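Local coordinates for protein transcarboxylase 5S subunit (Propionibacterium freudenreichii subsp. shermanii, PDB 1RQB) that transfers a carboxyl group from the biotin of the 1.3S subunit to pyruvate, forming oxaloacetate, as the cobalt-dependent 5S component of a multienzyme complex, at residues T28-R33 against P260-T265; D34-Q37 against A41-M44; M46-G51 against R297-K302. All coordinates share one frame; numbering follows the deposited sequence.

Contact 1 (T28-R33 against P260-T265)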
loop_
_atom_site.group_PDB
_atom_site.type_symbol
_atom_site.label_atom_id
_atom_site.label_comp_id
_atom_site.label_asym_id
_atom_site.label_seq_id
_atom_site.Cartn_x
_atom_site.Cartn_y
_atom_site.Cartn_z
ATOM N N THR A 28 13.597 11.582 -3.974
ATOM C CA THR A 28 14.757 10.705 -4.186
ATOM C C THR A 28 14.216 9.326 -4.571
ATOM O O THR A 28 13.368 8.774 -3.871
ATOM C CB THR A 28 15.628 10.596 -2.916
ATOM O OG1 THR A 28 16.426 11.776 -2.796
ATOM C CG2 THR A 28 16.566 9.365 -2.981
ATOM N N GLU A 29 14.680 8.790 -5.702
ATOM C CA GLU A 29 14.231 7.480 -6.197
ATOM C C GLU A 29 15.110 6.376 -5.602
ATOM O O GLU A 29 16.336 6.476 -5.608
ATOM C CB GLU A 29 14.286 7.453 -7.728
ATOM C CG GLU A 29 13.842 6.125 -8.368
ATOM C CD GLU A 29 12.428 5.696 -7.976
ATOM O OE1 GLU A 29 11.446 6.468 -8.157
ATOM O OE2 GLU A 29 12.301 4.565 -7.486
ATOM N N LEU A 30 14.472 5.297 -5.138
ATOM C CA LEU A 30 15.182 4.208 -4.453
ATOM C C LEU A 30 15.166 2.891 -5.233
ATOM O O LEU A 30 15.695 1.893 -4.746
ATOM C CB LEU A 30 14.508 3.946 -3.106
ATOM C CG LEU A 30 14.388 5.128 -2.140
ATOM C CD1 LEU A 30 13.422 4.762 -0.998
ATOM C CD2 LEU A 30 15.773 5.450 -1.582
ATOM N N VAL A 31 14.594 2.868 -6.429
ATOM C CA VAL A 31 14.459 1.601 -7.163
ATOM C C VAL A 31 15.787 0.886 -7.418
ATOM O O VAL A 31 15.822 -0.345 -7.432
ATOM C CB VAL A 31 13.712 1.782 -8.529
ATOM C CG1 VAL A 31 14.564 2.597 -9.506
ATOM C CG2 VAL A 31 13.382 0.403 -9.135
ATOM N N LEU A 32 16.881 1.622 -7.596
ATOM C CA LEU A 32 18.163 0.982 -7.925
ATOM C C LEU A 32 18.923 0.481 -6.694
ATOM O O LEU A 32 19.960 -0.165 -6.839
ATOM C CB LEU A 32 19.049 1.937 -8.720
ATOM C CG LEU A 32 18.430 2.448 -10.026
ATOM C CD1 LEU A 32 19.414 3.402 -10.688
ATOM C CD2 LEU A 32 18.079 1.286 -10.971
ATOM N N ARG A 33 18.434 0.757 -5.491
ATOM C CA ARG A 33 19.166 0.261 -4.317
ATOM C C ARG A 33 18.211 -0.294 -3.259
ATOM O O ARG A 33 18.006 -1.505 -3.172
ATOM C CB ARG A 33 20.054 1.372 -3.720
ATOM C CG ARG A 33 21.143 0.879 -2.736
ATOM C CD ARG A 33 20.606 0.329 -1.426
ATOM N NE ARG A 33 19.985 1.381 -0.618
ATOM C CZ ARG A 33 19.706 1.262 0.675
ATOM N NH1 ARG A 33 19.984 0.129 1.312
ATOM N NH2 ARG A 33 19.160 2.283 1.334
ATOM N N PRO A 260 7.490 -4.292 2.627
ATOM C CA PRO A 260 8.720 -3.946 3.359
ATOM C C PRO A 260 9.531 -2.908 2.581
ATOM O O PRO A 260 10.598 -2.478 3.019
ATOM C CB PRO A 260 9.479 -5.268 3.447
ATOM C CG PRO A 260 8.486 -6.315 3.078
ATOM C CD PRO A 260 7.555 -5.668 2.111
ATOM N N GLY A 261 9.010 -2.550 1.412
ATOM C CA GLY A 261 9.633 -1.555 0.572
ATOM C C GLY A 261 9.214 -0.143 0.952
ATOM O O GLY A 261 9.148 0.182 2.136
ATOM N N HIS A 262 8.855 0.664 -0.044
ATOM C CA HIS A 262 8.557 2.083 0.194
ATOM C C HIS A 262 7.262 2.526 -0.488
ATOM O O HIS A 262 6.650 1.783 -1.253
ATOM C CB HIS A 262 9.729 2.909 -0.351
ATOM C CG HIS A 262 11.067 2.339 0.014
ATOM N ND1 HIS A 262 11.652 1.306 -0.689
ATOM C CD2 HIS A 262 11.905 2.616 1.043
ATOM C CE1 HIS A 262 12.794 0.971 -0.110
ATOM N NE2 HIS A 262 12.971 1.751 0.943
ATOM N N ASN A 263 6.854 3.754 -0.165
ATOM C CA ASN A 263 5.656 4.357 -0.766
ATOM C C ASN A 263 5.994 4.651 -2.230
ATOM O O ASN A 263 7.140 4.964 -2.553
ATOM C CB ASN A 263 5.265 5.607 0.028
ATOM C CG ASN A 263 4.938 5.271 1.478
ATOM O OD1 ASN A 263 3.987 4.541 1.757
ATOM N ND2 ASN A 263 5.758 5.766 2.405
ATOM N N PRO A 264 5.003 4.512 -3.133
ATOM C CA PRO A 264 5.148 4.720 -4.579
ATOM C C PRO A 264 5.424 6.153 -5.040
ATOM O O PRO A 264 4.720 7.090 -4.671
ATOM C CB PRO A 264 3.830 4.168 -5.157
ATOM C CG PRO A 264 3.124 3.513 -3.976
ATOM C CD PRO A 264 3.585 4.299 -2.798
ATOM N N THR A 265 6.449 6.289 -5.874
ATOM C CA THR A 265 6.867 7.596 -6.402
ATOM C C THR A 265 5.690 8.316 -7.065
ATOM O O THR A 265 5.392 9.467 -6.750
ATOM C CB THR A 265 7.996 7.409 -7.445
ATOM O OG1 THR A 265 9.140 6.835 -6.799
ATOM C CG2 THR A 265 8.370 8.752 -8.099
#
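Glu29 reaches Thr265 because CG lies anti to the backbone N (chi1 180°) and the chain then bends at chi2 (57°), bringing the carboxylate to the last residue of segment 260-265. Thr265 OG1, set anti to its own carbonyl carbon, donates to Glu29 OE1 over 2.7 Å, on the syn side but tilted out of the carboxylate plane. Looking back at its own chain, Glu29 OE2 caps the turn into the next helix by accepting from Val31 N at 3.0 Å through its anti lone pair, and Ile253 N also binds this oxygen. The carboxylate joins three parts of the chain, two by backbone amides and one by a hydroxyl, and a glutamine here would probably leave one of these donors facing an NH2 group, with the capping turn less firmly held.

Beside it, Leu30 sends CD1 over one face of the His262 ring, 3.5 Å from the centroid and 17° off the ring normal, a CH-pi contact. The methyl is likely to limit the tilt of the imidazole, whose NE2 is hydrogen-bonded to Asp34, a cobalt ligand, making His262 a second-shell residue of the metal site. The contact lies at the C-terminal end of strand 23-29, the end where TIM barrels carry their active sites. This strand runs between strands 63-68 and 248-251 into helix 31-39, while Thr265, also bonded to Thr251, opens helix 265-271.

Contact 2 (D34-Q37 against A41-M44). With CO (cobalt (II) ion), chain B.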
loop_
_atom_site.group_PDB
_atom_site.type_symbol
_atom_site.label_atom_id
_atom_site.label_comp_id
_atom_site.label_asym_id
_atom_site.label_seq_id
_atom_site.Cartn_x
_atom_site.Cartn_y
_atom_site.Cartn_z
ATOM N N ASP A 34 17.587 0.579 -2.477
ATOM C CA ASP A 34 16.768 0.108 -1.350
ATOM C C ASP A 34 15.524 -0.672 -1.787
ATOM O O ASP A 34 15.105 -1.594 -1.087
ATOM C CB ASP A 34 16.365 1.287 -0.450
ATOM C CG ASP A 34 16.194 0.877 1.011
ATOM O OD1 ASP A 34 15.594 1.653 1.774
ATOM O OD2 ASP A 34 16.672 -0.215 1.401
ATOM N N ALA A 35 14.921 -0.342 -2.926
ATOM C CA ALA A 35 13.698 -1.062 -3.315
ATOM C C ALA A 35 13.966 -2.557 -3.500
ATOM O O ALA A 35 13.245 -3.386 -2.947
ATOM C CB ALA A 35 13.087 -0.468 -4.596
ATOM N N HIS A 36 14.998 -2.927 -4.263
ATOM C CA HIS A 36 15.211 -4.366 -4.468
ATOM C C HIS A 36 15.910 -4.988 -3.259
ATOM O O HIS A 36 15.788 -6.187 -3.011
ATOM C CB HIS A 36 15.942 -4.648 -5.783
ATOM C CG HIS A 36 17.335 -4.121 -5.839
ATOM N ND1 HIS A 36 18.417 -4.830 -5.367
ATOM C CD2 HIS A 36 17.827 -2.965 -6.336
ATOM C CE1 HIS A 36 19.519 -4.131 -5.573
ATOM N NE2 HIS A 36 19.188 -2.997 -6.161
ATOM N N GLN A 37 16.626 -4.178 -2.490
ATOM C CA GLN A 37 17.242 -4.721 -1.272
ATOM C C GLN A 37 16.128 -5.153 -0.316
ATOM O O GLN A 37 16.192 -6.207 0.312
ATOM C CB GLN A 37 18.097 -3.664 -0.557
ATOM C CG GLN A 37 18.700 -4.174 0.773
ATOM C CD GLN A 37 19.680 -3.199 1.412
ATOM O OE1 GLN A 37 20.525 -2.614 0.736
ATOM N NE2 GLN A 37 19.584 -3.041 2.729
ATOM N N ALA A 41 15.669 -9.294 -1.723
ATOM C CA ALA A 41 16.950 -9.672 -1.110
ATOM C C ALA A 41 18.166 -9.107 -1.850
ATOM O O ALA A 41 19.196 -9.775 -1.937
ATOM C CB ALA A 41 17.032 -11.212 -1.033
ATOM N N THR A 42 18.052 -7.896 -2.394
ATOM C CA THR A 42 19.177 -7.220 -3.057
ATOM C C THR A 42 19.721 -8.029 -4.237
ATOM O O THR A 42 20.867 -7.831 -4.639
ATOM C CB THR A 42 20.370 -7.015 -2.070
ATOM O OG1 THR A 42 19.891 -6.902 -0.720
ATOM C CG2 THR A 42 21.136 -5.758 -2.422
ATOM N N ARG A 43 18.905 -8.886 -4.844
ATOM C CA ARG A 43 19.398 -9.744 -5.930
ATOM C C ARG A 43 19.287 -9.112 -7.320
ATOM O O ARG A 43 19.670 -9.742 -8.304
ATOM C CB ARG A 43 18.635 -11.067 -5.940
ATOM C CG ARG A 43 18.857 -11.967 -4.729
ATOM C CD ARG A 43 20.328 -12.313 -4.579
ATOM N NE ARG A 43 20.532 -13.543 -3.812
ATOM C CZ ARG A 43 20.385 -13.680 -2.502
ATOM N NH1 ARG A 43 20.026 -12.652 -1.745
ATOM N NH2 ARG A 43 20.606 -14.867 -1.950
HETATM N N MSE A 44 18.804 -7.882 -7.431
HETATM C CA MSE A 44 18.626 -7.276 -8.758
HETATM C C MSE A 44 19.932 -7.247 -9.557
HETATM O O MSE A 44 20.932 -6.681 -9.122
HETATM C CB MSE A 44 18.104 -5.850 -8.654
HETATM C CG MSE A 44 17.991 -5.208 -10.009
HETATM SE SE MSE A 44 16.253 -5.538 -10.728
HETATM C CE MSE A 44 15.478 -4.040 -9.971
HETATM CO CO CO B . 15.671 1.937 3.770
HETATM O O HOH W 1 16.521 -0.150 3.991
HETATM O O HOH W 2 14.197 -8.709 0.622
#
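His36 and Met44 meet at about a right angle, the selenomethionine laying its CB over one face of the imidazole. Met44 CB stands 3.5 Å from the centroid of the His36 ring and 16° off the normal, a CH-pi contact offset toward the rim, and is nearest to His36 CG at 3.4 Å. The ring can be presented this way because CG sits between the backbone N and the carbonyl carbon (chi1 65°). At the ring's edge runs the backbone of Thr42 and Arg43, with Thr42 CA 3.4 Å from His36 ND1, a nitrogen buried without a polar partner in the model; His36 NE2 has a weak bond to Leu32 O.

Just past the end of helix 31-39 of the TIM barrel the backbone doubles back, and Thr42 N donates to His36 O over 2.9 Å, from above the carbonyl plane. A water bridges Gln37 O and Ala41 N. The Gln37 and Thr42 side chains lie side by side, pointing the same way, Thr42 OG1 being 3.3 Å from Gln37 CG. Extended beyond CG, Gln37 carries its amide oxygen on to Arg33 and to the backbone N of Ala70, among the substrate-binding residues. From the helix's first turn Asp34 OD1 binds cobalt at 2.0 Å, Asp34 OD2 accepts from a water on the metal, and His226, His228 and the carboxylated Lys195 complete the protein ligands.

Contact 3 (M46-G51 against R297-K302)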
loop_
_atom_site.group_PDB
_atom_site.type_symbol
_atom_site.label_atom_id
_atom_site.label_comp_id
_atom_site.label_asym_id
_atom_site.label_seq_id
_atom_site.Cartn_x
_atom_site.Cartn_y
_atom_site.Cartn_z
HETATM N N MSE A 46 22.418 -6.107 -12.628
HETATM C CA MSE A 46 22.689 -4.855 -13.348
HETATM C C MSE A 46 22.031 -4.893 -14.730
HETATM O O MSE A 46 21.496 -3.888 -15.195
HETATM C CB MSE A 46 24.203 -4.644 -13.487
HETATM C CG MSE A 46 24.562 -3.309 -14.108
HETATM SE SE MSE A 46 23.818 -1.825 -13.044
HETATM C CE MSE A 46 25.186 -0.497 -13.428
ATOM N N GLU A 47 22.047 -6.062 -15.371
ATOM C CA GLU A 47 21.455 -6.226 -16.707
ATOM C C GLU A 47 19.975 -5.835 -16.700
ATOM O O GLU A 47 19.445 -5.355 -17.701
ATOM C CB GLU A 47 21.597 -7.689 -17.173
ATOM C CG GLU A 47 20.960 -8.709 -16.229
ATOM C CD GLU A 47 21.331 -10.160 -16.540
ATOM O OE1 GLU A 47 22.544 -10.477 -16.565
ATOM O OE2 GLU A 47 20.407 -10.985 -16.742
ATOM N N ASP A 48 19.308 -6.021 -15.567
ATOM C CA ASP A 48 17.871 -5.731 -15.469
ATOM C C ASP A 48 17.600 -4.276 -15.078
ATOM O O ASP A 48 16.444 -3.854 -15.054
ATOM C CB ASP A 48 17.213 -6.671 -14.443
ATOM C CG ASP A 48 17.069 -8.109 -14.958
ATOM O OD1 ASP A 48 16.832 -8.289 -16.169
ATOM O OD2 ASP A 48 17.168 -9.065 -14.154
HETATM N N MSE A 49 18.638 -3.494 -14.796
HETATM C CA MSE A 49 18.436 -2.102 -14.365
HETATM C C MSE A 49 18.901 -1.070 -15.397
HETATM O O MSE A 49 18.274 -0.022 -15.540
HETATM C CB MSE A 49 19.203 -1.818 -13.063
HETATM C CG MSE A 49 18.770 -2.608 -11.849
HETATM SE SE MSE A 49 19.706 -1.998 -10.220
HETATM C CE MSE A 49 21.276 -3.134 -10.300
ATOM N N VAL A 50 19.999 -1.337 -16.101
ATOM C CA VAL A 50 20.575 -0.346 -17.023
ATOM C C VAL A 50 19.568 0.207 -18.033
ATOM O O VAL A 50 19.658 1.372 -18.416
ATOM C CB VAL A 50 21.808 -0.889 -17.791
ATOM C CG1 VAL A 50 22.946 -1.150 -16.807
ATOM C CG2 VAL A 50 21.446 -2.150 -18.566
ATOM N N GLY A 51 18.625 -0.616 -18.471
ATOM C CA GLY A 51 17.645 -0.157 -19.439
ATOM C C GLY A 51 16.734 0.975 -18.989
ATOM O O GLY A 51 16.081 1.607 -19.818
ATOM N N ARG A 297 10.197 -7.573 -12.635
ATOM C CA ARG A 297 9.992 -8.073 -11.267
ATOM C C ARG A 297 9.549 -9.535 -11.170
ATOM O O ARG A 297 9.996 -10.247 -10.271
ATOM C CB ARG A 297 9.028 -7.170 -10.510
ATOM C CG ARG A 297 8.897 -7.556 -9.045
ATOM C CD ARG A 297 8.061 -6.550 -8.298
ATOM N NE ARG A 297 7.935 -6.922 -6.899
ATOM C CZ ARG A 297 7.314 -6.179 -5.991
ATOM N NH1 ARG A 297 6.774 -5.012 -6.344
ATOM N NH2 ARG A 297 7.216 -6.609 -4.741
ATOM N N PRO A 298 8.668 -10.022 -12.066
ATOM C CA PRO A 298 8.263 -11.431 -11.929
ATOM C C PRO A 298 9.401 -12.455 -11.910
ATOM O O PRO A 298 9.258 -13.536 -11.339
ATOM C CB PRO A 298 7.313 -11.638 -13.113
ATOM C CG PRO A 298 6.731 -10.266 -13.311
ATOM C CD PRO A 298 7.962 -9.393 -13.194
ATOM N N LYS A 299 10.532 -12.112 -12.522
ATOM C CA LYS A 299 11.686 -13.024 -12.575
ATOM C C LYS A 299 12.328 -13.209 -11.197
ATOM O O LYS A 299 13.103 -14.141 -10.993
ATOM C CB LYS A 299 12.752 -12.500 -13.547
ATOM C CG LYS A 299 12.274 -12.357 -14.981
ATOM C CD LYS A 299 13.426 -12.048 -15.943
ATOM C CE LYS A 299 14.197 -10.792 -15.573
ATOM N NZ LYS A 299 15.252 -10.496 -16.595
ATOM N N TYR A 300 11.997 -12.342 -10.243
ATOM C CA TYR A 300 12.602 -12.415 -8.905
ATOM C C TYR A 300 11.628 -12.988 -7.874
ATOM O O TYR A 300 11.847 -12.853 -6.671
ATOM C CB TYR A 300 13.053 -11.008 -8.474
ATOM C CG TYR A 300 14.229 -10.511 -9.286
ATOM C CD1 TYR A 300 14.048 -9.919 -10.543
ATOM C CD2 TYR A 300 15.536 -10.708 -8.826
ATOM C CE1 TYR A 300 15.151 -9.541 -11.322
ATOM C CE2 TYR A 300 16.634 -10.340 -9.590
ATOM C CZ TYR A 300 16.442 -9.763 -10.827
ATOM O OH TYR A 300 17.542 -9.414 -11.567
ATOM N N LYS A 301 10.587 -13.675 -8.331
ATOM C CA LYS A 301 9.564 -14.205 -7.419
ATOM C C LYS A 301 10.149 -15.094 -6.318
ATOM O O LYS A 301 9.621 -15.116 -5.208
ATOM C CB LYS A 301 8.502 -14.994 -8.184
ATOM C CG LYS A 301 9.011 -16.248 -8.862
ATOM C CD LYS A 301 7.857 -16.998 -9.511
ATOM C CE LYS A 301 6.791 -17.352 -8.478
ATOM N NZ LYS A 301 5.635 -18.092 -9.067
ATOM N N LYS A 302 11.218 -15.835 -6.598
ATOM C CA LYS A 302 11.786 -16.732 -5.578
ATOM C C LYS A 302 12.371 -15.949 -4.401
ATOM O O LYS A 302 12.694 -16.538 -3.371
ATOM C CB LYS A 302 12.900 -17.619 -6.169
ATOM C CG LYS A 302 12.491 -18.586 -7.287
ATOM C CD LYS A 302 11.450 -19.611 -6.819
ATOM C CE LYS A 302 11.138 -20.619 -7.934
ATOM N NZ LYS A 302 10.243 -21.711 -7.454
#
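Asp48 is gripped by two side chains that come from the direction opposite to its own, one at each carboxylate oxygen. Lys299 NZ forms a salt bridge with Asp48 OD1 at 2.7 Å, entering on the syn side but 30° out of the carboxylate plane. Tyr300 OH donates to Asp48 OD2 over 2.6 Å and uses the anti lone pair, the one turned away from the other oxygen. Ring and carboxylate are nearly perpendicular, their planes 83° apart, and the acid lies at the phenol's edge, near the ring plane. A bend at chi3 (-57°) in the lysine chain brings its ammonium to the oxygen of the acid that the phenol does not use. The two bonds should restrain rotation of the carboxylate, and the lysine's charge probably favours its ionised form.

Lys299 and Tyr300 are consecutive in a 3-10 segment that follows helix 283-296, so the contact fastens the chain leaving that late helix of the TIM barrel to the loop between helices 31-39 and 53-58. Further out, Tyr300 OH also accepts from the backbone N of Ala45, which sets the phenol against the same loop that supplies Asp48. The aspartate's backbone is held in turn, its carbonyl oxygen accepting from His292 NE2. Behind the lysine, Leu481 of helix 478-484 packs on its side chain, and the backbone of Lys299 is hydrogen-bonded to that of Leu476.

Contacts 1 and 2 lie by the metal site, and contact 3 farther out, about 21 Å from the centre of the chain. Contacts 1 and 2 have centres about 10 Å apart and share helix 31-39, where Leu30 O accepts from Ala35 N. The centre of contact 3 lies about 10 Å from that of contact 2 and about 15 Å from that of contact 1. Met49 packs on Met44 and on Leu32, so it touches both neighbours. Along the chain, 28-33, 34-37, 41-44 and 46-51 follow one another, whereas 260-265 and 297-302 return from far downstream. One early part of the chain, from the end of strand 23-29 onward, therefore meets late parts, and it also carries the cobalt ligand Asp34 and substrate-binding residues.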